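Local coordinates for TRAP solute Binding Protein (Uncultured marine bacterium, PDB 5I7I) that binds aromatic acids such as 3-hydroxybenzoate and probably hands them to a TRAP-type membrane transporter for uptake, at residues Phe99-Glu103 / Asp320-Asp324; Val138-Phe142 / Ala262-Ala267; His144-His150 / Asp203-Trp209. One frame throughout, in Å; residues are numbered along the deposited sequence.

Contact 1: residues Phe99-Glu103 / Asp320-Asp324; sequences FPHLE and DRGLD
With CG set opposite the carbonyl carbon in both residues (chi1 -64° in Glu-103, -74° in Arg-321), the long side chains of Glu-103 and Arg-321 leave their backbones toward each other. The glutamate then runs on extended, while the arginine turns at chi3, and the two charged ends meet head-on. Arg-321 uses its end nitrogens, one for each carboxylate oxygen: NH2 reaches Glu-103 OE1 at 2.9 Å, and NH1 reaches Glu-103 OE2 at 3.0 Å. Both oxygens lie in the guanidinium plane and are met on their syn sides, but the nitrogens stand about 30° out of the carboxylate plane. Glu-103 OE1 takes a further hydrogen bond from Trp-314, and Arg-321 NH2 gives another to Ser-317, both from helix 297-320.

Beside the salt bridge, Leu-323 packs against His-101 and Pro-100. Its CD1 sits over the middle of one face of the His-101 ring, 4.0 Å from the centroid in a CH-pi contact. Pro-100 CB lies 4.1 Å from Leu-323 CD1 and 3.7 Å from Arg-321 NH1. Leucine suits this place because one methyl, CD1, can lie against both ring face and proline, while CD2 meets the ring at CE1 and NE2. His-101 is itself held through ND1 by Asp-132.

Gly-322, with its positive phi, is the C-prime residue of the Schellman motif that ends helix 297-320; this turn lets Arg-321 and Leu-323 both face residues 99-103. The two-pronged bridge gives this surface contact direction as well as attraction, and its further hydrogen bonds probably restrict rotation of both charged groups.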
loop_
_atom_site.group_PDB
_atom_site.type_symbol
_atom_site.label_atom_id
_atom_site.label_comp_id
_atom_site.label_asym_id
_atom_site.label_seq_id
_atom_site.Cartn_x
_atom_site.Cartn_y
_atom_site.Cartn_z
ATOM N N PHE A 99 12.474 1.021 -5.050
ATOM C CA PHE A 99 12.370 1.844 -3.844
ATOM C C PHE A 99 12.801 0.982 -2.666
ATOM O O PHE A 99 11.983 0.564 -1.836
ATOM C CB PHE A 99 10.954 2.400 -3.679
ATOM C CG PHE A 99 10.443 3.086 -4.918
ATOM C CD1 PHE A 99 10.888 4.356 -5.271
ATOM C CD2 PHE A 99 9.535 2.449 -5.739
ATOM C CE1 PHE A 99 10.430 4.976 -6.417
ATOM C CE2 PHE A 99 9.076 3.058 -6.882
ATOM C CZ PHE A 99 9.510 4.331 -7.223
ATOM N N PRO A 100 14.098 0.695 -2.567
ATOM C CA PRO A 100 14.536 -0.358 -1.643
ATOM C C PRO A 100 14.345 -0.002 -0.186
ATOM O O PRO A 100 14.060 -0.886 0.637
ATOM C CB PRO A 100 16.018 -0.534 -1.982
ATOM C CG PRO A 100 16.416 0.765 -2.637
ATOM C CD PRO A 100 15.187 1.184 -3.416
ATOM N N HIS A 101 14.484 1.275 0.183
ATOM C CA HIS A 101 14.278 1.632 1.582
ATOM C C HIS A 101 12.872 1.288 2.034
ATOM O O HIS A 101 12.661 0.889 3.189
ATOM C CB HIS A 101 14.512 3.123 1.809
ATOM C CG HIS A 101 15.942 3.550 1.713
ATOM N ND1 HIS A 101 16.564 3.802 0.512
ATOM C CD2 HIS A 101 16.845 3.853 2.671
ATOM C CE1 HIS A 101 17.814 4.177 0.734
ATOM N NE2 HIS A 101 18.003 4.237 2.040
ATOM N N LEU A 102 11.895 1.459 1.149
ATOM C CA LEU A 102 10.508 1.298 1.544
ATOM C C LEU A 102 10.163 -0.152 1.860
ATOM O O LEU A 102 9.166 -0.405 2.546
ATOM C CB LEU A 102 9.581 1.868 0.469
ATOM C CG LEU A 102 9.811 3.353 0.153
ATOM C CD1 LEU A 102 8.768 3.841 -0.855
ATOM C CD2 LEU A 102 9.822 4.215 1.378
ATOM N N GLU A 103 10.944 -1.099 1.350
ATOM C CA GLU A 103 10.731 -2.512 1.643
ATOM C C GLU A 103 10.735 -2.790 3.140
ATOM O O GLU A 103 10.117 -3.761 3.595
ATOM C CB GLU A 103 11.843 -3.346 0.986
ATOM C CG GLU A 103 11.851 -3.285 -0.534
ATOM C CD GLU A 103 13.009 -4.038 -1.145
ATOM O OE1 GLU A 103 13.643 -4.827 -0.414
ATOM O OE2 GLU A 103 13.293 -3.823 -2.353
ATOM N N ASP A 320 23.562 -5.870 1.206
ATOM C CA ASP A 320 24.136 -6.201 -0.084
ATOM C C ASP A 320 23.855 -5.129 -1.121
ATOM O O ASP A 320 24.602 -5.020 -2.098
ATOM C CB ASP A 320 23.597 -7.536 -0.574
ATOM C CG ASP A 320 24.127 -8.714 0.215
ATOM O OD1 ASP A 320 25.155 -8.561 0.900
ATOM O OD2 ASP A 320 23.525 -9.797 0.120
ATOM N N ARG A 321 22.823 -4.320 -0.917
ATOM C CA ARG A 321 22.467 -3.236 -1.813
ATOM C C ARG A 321 22.985 -1.889 -1.317
ATOM O O ARG A 321 22.536 -0.839 -1.780
ATOM C CB ARG A 321 20.951 -3.230 -2.035
ATOM C CG ARG A 321 20.512 -4.365 -2.938
ATOM C CD ARG A 321 18.996 -4.381 -3.102
ATOM N NE ARG A 321 18.330 -4.891 -1.900
ATOM C CZ ARG A 321 17.028 -4.787 -1.655
ATOM N NH1 ARG A 321 16.235 -4.152 -2.507
ATOM N NH2 ARG A 321 16.521 -5.314 -0.549
ATOM N N GLY A 322 23.943 -1.893 -0.400
ATOM C CA GLY A 322 24.543 -0.654 0.051
ATOM C C GLY A 322 23.799 0.096 1.121
ATOM O O GLY A 322 24.106 1.268 1.354
ATOM N N LEU A 323 22.835 -0.526 1.787
ATOM C CA LEU A 323 22.062 0.121 2.828
ATOM C C LEU A 323 22.407 -0.496 4.170
ATOM O O LEU A 323 22.822 -1.651 4.239
ATOM C CB LEU A 323 20.566 -0.067 2.574
ATOM C CG LEU A 323 20.112 0.363 1.189
ATOM C CD1 LEU A 323 18.604 0.232 1.107
ATOM C CD2 LEU A 323 20.539 1.791 0.897
ATOM N N ASP A 324 22.211 0.276 5.232
ATOM C CA ASP A 324 22.378 -0.227 6.595
ATOM C C ASP A 324 21.039 -0.837 7.000
ATOM O O ASP A 324 20.161 -0.180 7.584
ATOM C CB ASP A 324 22.819 0.884 7.542
ATOM C CG ASP A 324 23.179 0.366 8.921
ATOM O OD1 ASP A 324 22.708 -0.726 9.286
ATOM O OD2 ASP A 324 23.946 1.060 9.626
#

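Contact 2: residues Val138-Phe142 / Ala262-Ala267; sequences VLAVF and AGLALA
Leu-139, Ala-267 and Leu-266 bury the most surface where an edge strand meets the start of a helix, with Ala-140 set among them. Leu-139 contributes chiefly through its backbone: its carbonyl O accepts a nearly straight hydrogen bond from Gly-263 N at 2.8 Å. Gly-263 is the N-cap residue of helix 264-287, and its positive phi is easily adopted without a side chain. Ala-262 CB lies 3.5 Å from the same carbonyl O of Leu-139 and 4.3 Å from its CD2 methyl.

Leu-266, with CG anti to the backbone N (chi1 180°), sends its CD2 branch to the strand, 3.7 Å from Ala-140 CB and 3.8 Å from Leu-139 O. Ala-267 rests its methyl 3.7 Å from Val-141 O and 4.4 Å from Ala-140 CB. Alanine suits positions 140 and 267 because a single methyl lets helix and strand come close, while the longer leucine reaches across beside them.

Leu-139 and Ala-140 form a classic beta bulge opposite Phe-240 of strand 237-243. Strand 136-143 is outermost in its five-stranded sheet, and the first turn of helix 264-287 packs against it here, with Phe-43 and Trp-47 of helix 38-54 beside Leu-266 and Gln-122 of helix 114-126 beside Ala-140 and Ala-267.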
loop_
_atom_site.group_PDB
_atom_site.type_symbol
_atom_site.label_atom_id
_atom_site.label_comp_id
_atom_site.label_asym_id
_atom_site.label_seq_id
_atom_site.Cartn_x
_atom_site.Cartn_y
_atom_site.Cartn_z
ATOM N N VAL A 138 7.417 14.517 -3.948
ATOM C CA VAL A 138 6.641 13.643 -3.078
ATOM C C VAL A 138 5.433 14.427 -2.590
ATOM O O VAL A 138 5.580 15.507 -2.000
ATOM C CB VAL A 138 7.474 13.146 -1.894
ATOM C CG1 VAL A 138 6.600 12.352 -0.911
ATOM C CG2 VAL A 138 8.644 12.293 -2.375
ATOM N N LEU A 139 4.234 13.906 -2.849
ATOM C CA LEU A 139 3.047 14.443 -2.197
ATOM C C LEU A 139 2.822 13.735 -0.869
ATOM O O LEU A 139 2.746 14.387 0.179
ATOM C CB LEU A 139 1.821 14.371 -3.112
ATOM C CG LEU A 139 2.005 15.057 -4.474
ATOM C CD1 LEU A 139 0.788 14.799 -5.330
ATOM C CD2 LEU A 139 2.270 16.553 -4.320
ATOM N N ALA A 140 2.767 12.407 -0.873
ATOM C CA ALA A 140 2.778 11.675 0.387
ATOM C C ALA A 140 3.148 10.243 0.102
ATOM O O ALA A 140 2.864 9.720 -0.978
ATOM C CB ALA A 140 1.412 11.705 1.074
ATOM N N VAL A 141 3.785 9.617 1.083
ATOM C CA VAL A 141 3.945 8.172 1.139
ATOM C C VAL A 141 3.192 7.679 2.363
ATOM O O VAL A 141 3.288 8.279 3.440
ATOM C CB VAL A 141 5.430 7.790 1.220
ATOM C CG1 VAL A 141 5.604 6.278 1.271
ATOM C CG2 VAL A 141 6.187 8.356 0.030
ATOM N N PHE A 142 2.382 6.641 2.174
ATOM C CA PHE A 142 1.501 6.148 3.222
ATOM C C PHE A 142 1.191 4.686 2.924
ATOM O O PHE A 142 1.813 4.078 2.050
ATOM C CB PHE A 142 0.271 7.046 3.377
ATOM C CG PHE A 142 -0.557 7.250 2.136
ATOM C CD1 PHE A 142 -0.286 8.301 1.266
ATOM C CD2 PHE A 142 -1.641 6.433 1.866
ATOM C CE1 PHE A 142 -1.091 8.531 0.173
ATOM C CE2 PHE A 142 -2.449 6.666 0.773
ATOM C CZ PHE A 142 -2.156 7.710 -0.075
ATOM N N ALA A 262 0.378 18.422 1.022
ATOM C CA ALA A 262 1.425 17.428 0.872
ATOM C C ALA A 262 2.092 17.241 2.226
ATOM O O ALA A 262 1.823 17.968 3.190
ATOM C CB ALA A 262 2.444 17.842 -0.200
ATOM N N GLY A 263 2.970 16.258 2.281
ATOM C CA GLY A 263 3.856 16.075 3.411
ATOM C C GLY A 263 3.214 15.296 4.550
ATOM O O GLY A 263 2.240 14.571 4.374
ATOM N N LEU A 264 3.774 15.472 5.743
ATOM C CA LEU A 264 3.358 14.670 6.896
ATOM C C LEU A 264 1.868 14.806 7.199
ATOM O O LEU A 264 1.212 13.825 7.559
ATOM C CB LEU A 264 4.203 15.062 8.107
ATOM C CG LEU A 264 4.063 14.147 9.315
ATOM C CD1 LEU A 264 4.633 12.756 9.017
ATOM C CD2 LEU A 264 4.765 14.778 10.506
ATOM N N ALA A 265 1.324 16.018 7.099
ATOM C CA ALA A 265 -0.100 16.195 7.366
ATOM C C ALA A 265 -0.942 15.381 6.398
ATOM O O ALA A 265 -1.970 14.814 6.785
ATOM C CB ALA A 265 -0.489 17.673 7.310
ATOM N N LEU A 266 -0.539 15.324 5.128
ATOM C CA LEU A 266 -1.284 14.508 4.173
ATOM C C LEU A 266 -1.112 13.025 4.469
ATOM O O LEU A 266 -2.066 12.256 4.375
ATOM C CB LEU A 266 -0.885 14.837 2.734
ATOM C CG LEU A 266 -1.614 14.019 1.677
ATOM C CD1 LEU A 266 -3.123 14.278 1.724
ATOM C CD2 LEU A 266 -1.079 14.332 0.280
ATOM N N ALA A 267 0.096 12.609 4.840
ATOM C CA ALA A 267 0.296 11.206 5.161
ATOM C C ALA A 267 -0.548 10.793 6.355
ATOM O O ALA A 267 -1.089 9.681 6.375
ATOM C CB ALA A 267 1.768 10.939 5.435
#

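Contact 3: residues His144-His150 / Asp203-Trp209; sequences HAPGKIH and DGMVVPW. With 3HB (3-hydroxybenzoic acid), chain C.
Val-207 O, shared by two donors from the neighbouring strand, is the busiest acceptor between these segments. Lys-148 N reaches it at 3.0 Å and His-150 NE2 at 2.8 Å, from opposite faces of the carbonyl plane. Val-207 O lies almost exactly in the imidazole plane, and the other ring nitrogen, His-150 ND1, is hydrogen-bonded to His-224 ND1. Histidine suits this buried place because two nitrogens at the edge of one flat ring can each meet a different partner.

Val-207 N returns a bond to Lys-148 O, and His-150 and Met-205 exchange a reciprocal backbone pair. Strands 148-151 and 204-207 are thus antiparallel neighbours in the six-stranded mixed sheet of this solute-binding protein, with Ile-149 and Val-206 as the non-hydrogen-bonded pair between. At Gly-204 the absence of a side chain lets His-150 O come within 3.0 Å of its CA.

Lys-148 bends at chi2 (84°), laying its CD over the five-membered ring of Trp-209 in a CH-pi contact. Its buried ammonium is satisfied by Pro-146 O, 2.7 Å from NZ, and by a salt bridge to Glu-278, whose OE1 also accepts from Trp-209 N. The edge of His-150 points at the six-membered ring of Trp-209 in a T-shaped pair.

Toward the pocket, His-144 ND1 gives an almost straight bond to Ala-145 O at 2.7 Å, while Pro-208 CG lies over one face of its ring. Pro-208 CG also touches 3-hydroxybenzoate O3 at 3.1 Å, and Val-207 CG1 lies 3.6 Å from carboxylate O1'. The ligand is also hydrogen-bonded to Tyr-94, Glu-210 and Arg-168 NH2, and Val-206 O accepts from NH1 of that arginine.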
loop_
_atom_site.group_PDB
_atom_site.type_symbol
_atom_site.label_atom_id
_atom_site.label_comp_id
_atom_site.label_asym_id
_atom_site.label_seq_id
_atom_site.Cartn_x
_atom_site.Cartn_y
_atom_site.Cartn_z
ATOM N N HIS A 144 -1.782 1.097 3.671
ATOM C CA HIS A 144 -3.090 0.609 4.066
ATOM C C HIS A 144 -3.053 0.050 5.493
ATOM O O HIS A 144 -1.997 -0.226 6.067
ATOM C CB HIS A 144 -3.644 -0.400 3.048
ATOM C CG HIS A 144 -2.783 -1.599 2.746
ATOM N ND1 HIS A 144 -2.635 -2.662 3.615
ATOM C CD2 HIS A 144 -2.122 -1.953 1.612
ATOM C CE1 HIS A 144 -1.895 -3.599 3.040
ATOM N NE2 HIS A 144 -1.586 -3.204 1.820
ATOM N N ALA A 145 -4.226 -0.086 6.090
ATOM C CA ALA A 145 -4.311 -0.820 7.344
ATOM C C ALA A 145 -3.816 -2.244 7.119
ATOM O O ALA A 145 -3.833 -2.739 5.998
ATOM C CB ALA A 145 -5.754 -0.831 7.827
ATOM N N PRO A 146 -3.337 -2.919 8.153
ATOM C CA PRO A 146 -2.727 -4.234 7.926
ATOM C C PRO A 146 -3.573 -5.161 7.071
ATOM O O PRO A 146 -4.789 -5.276 7.238
ATOM C CB PRO A 146 -2.527 -4.782 9.333
ATOM C CG PRO A 146 -2.323 -3.557 10.162
ATOM C CD PRO A 146 -3.265 -2.523 9.570
ATOM N N GLY A 147 -2.920 -5.812 6.130
ATOM C CA GLY A 147 -3.604 -6.754 5.276
ATOM C C GLY A 147 -4.102 -7.993 6.000
ATOM O O GLY A 147 -3.636 -8.357 7.084
ATOM N N LYS A 148 -5.095 -8.629 5.370
ATOM C CA LYS A 148 -5.717 -9.847 5.856
ATOM C C LYS A 148 -5.525 -10.944 4.814
ATOM O O LYS A 148 -5.164 -10.698 3.651
ATOM C CB LYS A 148 -7.197 -9.608 6.162
ATOM C CG LYS A 148 -7.470 -8.713 7.384
ATOM C CD LYS A 148 -7.426 -7.201 7.108
ATOM C CE LYS A 148 -7.545 -6.402 8.384
ATOM N NZ LYS A 148 -7.354 -4.941 8.169
ATOM N N ILE A 149 -5.782 -12.180 5.246
ATOM C CA ILE A 149 -5.628 -13.386 4.437
ATOM C C ILE A 149 -7.003 -13.828 3.971
ATOM O O ILE A 149 -7.901 -14.030 4.791
ATOM C CB ILE A 149 -4.949 -14.502 5.253
ATOM C CG1 ILE A 149 -3.554 -14.079 5.682
ATOM C CG2 ILE A 149 -4.887 -15.792 4.473
ATOM C CD1 ILE A 149 -2.941 -14.947 6.766
ATOM N N HIS A 150 -7.147 -14.040 2.670
ATOM C CA HIS A 150 -8.430 -14.379 2.078
ATOM C C HIS A 150 -8.299 -15.648 1.256
ATOM O O HIS A 150 -7.374 -15.786 0.445
ATOM C CB HIS A 150 -8.911 -13.227 1.207
ATOM C CG HIS A 150 -8.806 -11.910 1.902
ATOM N ND1 HIS A 150 -9.745 -11.465 2.805
ATOM C CD2 HIS A 150 -7.843 -10.966 1.866
ATOM C CE1 HIS A 150 -9.369 -10.293 3.281
ATOM N NE2 HIS A 150 -8.213 -9.976 2.734
ATOM N N ASP A 203 -5.555 -19.573 -5.147
ATOM C CA ASP A 203 -6.537 -20.016 -4.176
ATOM C C ASP A 203 -6.939 -18.915 -3.202
ATOM O O ASP A 203 -7.889 -19.090 -2.427
ATOM C CB ASP A 203 -5.949 -21.201 -3.397
ATOM C CG ASP A 203 -5.492 -22.352 -4.315
ATOM O OD1 ASP A 203 -6.316 -22.848 -5.111
ATOM O OD2 ASP A 203 -4.303 -22.760 -4.269
ATOM N N GLY A 204 -6.235 -17.794 -3.205
ATOM C CA GLY A 204 -6.507 -16.741 -2.262
ATOM C C GLY A 204 -5.470 -15.656 -2.422
ATOM O O GLY A 204 -4.681 -15.664 -3.367
ATOM N N MET A 205 -5.483 -14.726 -1.483
ATOM C CA MET A 205 -4.646 -13.541 -1.600
ATOM C C MET A 205 -4.555 -12.865 -0.249
ATOM O O MET A 205 -5.379 -13.089 0.647
ATOM C CB MET A 205 -5.185 -12.524 -2.614
ATOM C CG MET A 205 -6.489 -11.848 -2.206
ATOM S SD MET A 205 -7.928 -12.868 -2.445
ATOM C CE MET A 205 -9.187 -11.665 -2.007
ATOM N N VAL A 206 -3.577 -11.975 -0.147
ATOM C CA VAL A 206 -3.571 -10.963 0.899
ATOM C C VAL A 206 -3.920 -9.610 0.297
ATOM O O VAL A 206 -3.440 -9.252 -0.789
ATOM C CB VAL A 206 -2.268 -10.910 1.718
ATOM C CG1 VAL A 206 -2.126 -12.141 2.552
ATOM C CG2 VAL A 206 -1.078 -10.686 0.840
ATOM N N VAL A 207 -4.816 -8.905 0.984
ATOM C CA VAL A 207 -5.167 -7.504 0.762
ATOM C C VAL A 207 -5.813 -7.013 2.044
ATOM O O VAL A 207 -6.380 -7.813 2.800
ATOM C CB VAL A 207 -6.195 -7.285 -0.369
ATOM C CG1 VAL A 207 -5.534 -7.219 -1.730
ATOM C CG2 VAL A 207 -7.280 -8.351 -0.371
ATOM N N PRO A 208 -5.815 -5.717 2.300
ATOM C CA PRO A 208 -6.702 -5.176 3.326
ATOM C C PRO A 208 -8.143 -5.268 2.846
ATOM O O PRO A 208 -8.423 -5.541 1.683
ATOM C CB PRO A 208 -6.244 -3.723 3.457
ATOM C CG PRO A 208 -5.801 -3.387 2.056
ATOM C CD PRO A 208 -5.191 -4.646 1.492
ATOM N N TRP A 209 -9.081 -5.034 3.756
ATOM C CA TRP A 209 -10.488 -5.072 3.358
ATOM C C TRP A 209 -10.803 -4.017 2.304
ATOM O O TRP A 209 -11.640 -4.252 1.432
ATOM C CB TRP A 209 -11.385 -4.827 4.560
ATOM C CG TRP A 209 -11.377 -5.811 5.668
ATOM C CD1 TRP A 209 -10.950 -5.590 6.950
ATOM C CD2 TRP A 209 -11.888 -7.149 5.646
ATOM N NE1 TRP A 209 -11.154 -6.702 7.716
ATOM C CE2 TRP A 209 -11.734 -7.672 6.944
ATOM C CE3 TRP A 209 -12.482 -7.946 4.666
ATOM C CZ2 TRP A 209 -12.142 -8.953 7.279
ATOM C CZ3 TRP A 209 -12.892 -9.207 5.004
ATOM C CH2 TRP A 209 -12.723 -9.704 6.305
HETATM C "C1'" 3HB C . -2.670 -4.332 -3.359
HETATM O "O1'" 3HB C . -2.649 -5.260 -2.510
HETATM O "O2'" 3HB C . -2.052 -4.458 -4.448
HETATM C C1 3HB C . -3.496 -3.076 -3.113
HETATM C C2 3HB C . -4.051 -2.864 -1.853
HETATM C C3 3HB C . -4.806 -1.743 -1.613
HETATM C C4 3HB C . -5.043 -0.842 -2.616
HETATM C C5 3HB C . -4.487 -1.048 -3.876
HETATM C C6 3HB C . -3.717 -2.164 -4.131
HETATM O O3 3HB C . -5.343 -1.551 -0.360
#

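How the contacts relate
From the N terminus, the chain first passes residues 99-103, which open the widest loop; contact 1 closes it only at 320-324, between helices 297-320 and 325-339. Inside it, strand 136-143 opens a second loop, closed by contact 2 at the start of helix 264-287. The chain then runs directly from contact 2 into 144-150, and contact 3 closes the innermost loop at 203-209. The three loops are therefore nested, without crossing. Contact 2 joins the edge of the five-stranded sheet to a helix, contact 3 pairs strands within the six-stranded sheet, their centres 24 Å apart on opposite sides of the chain's centre, and contact 1 ties a surface loop to the C-terminal helices.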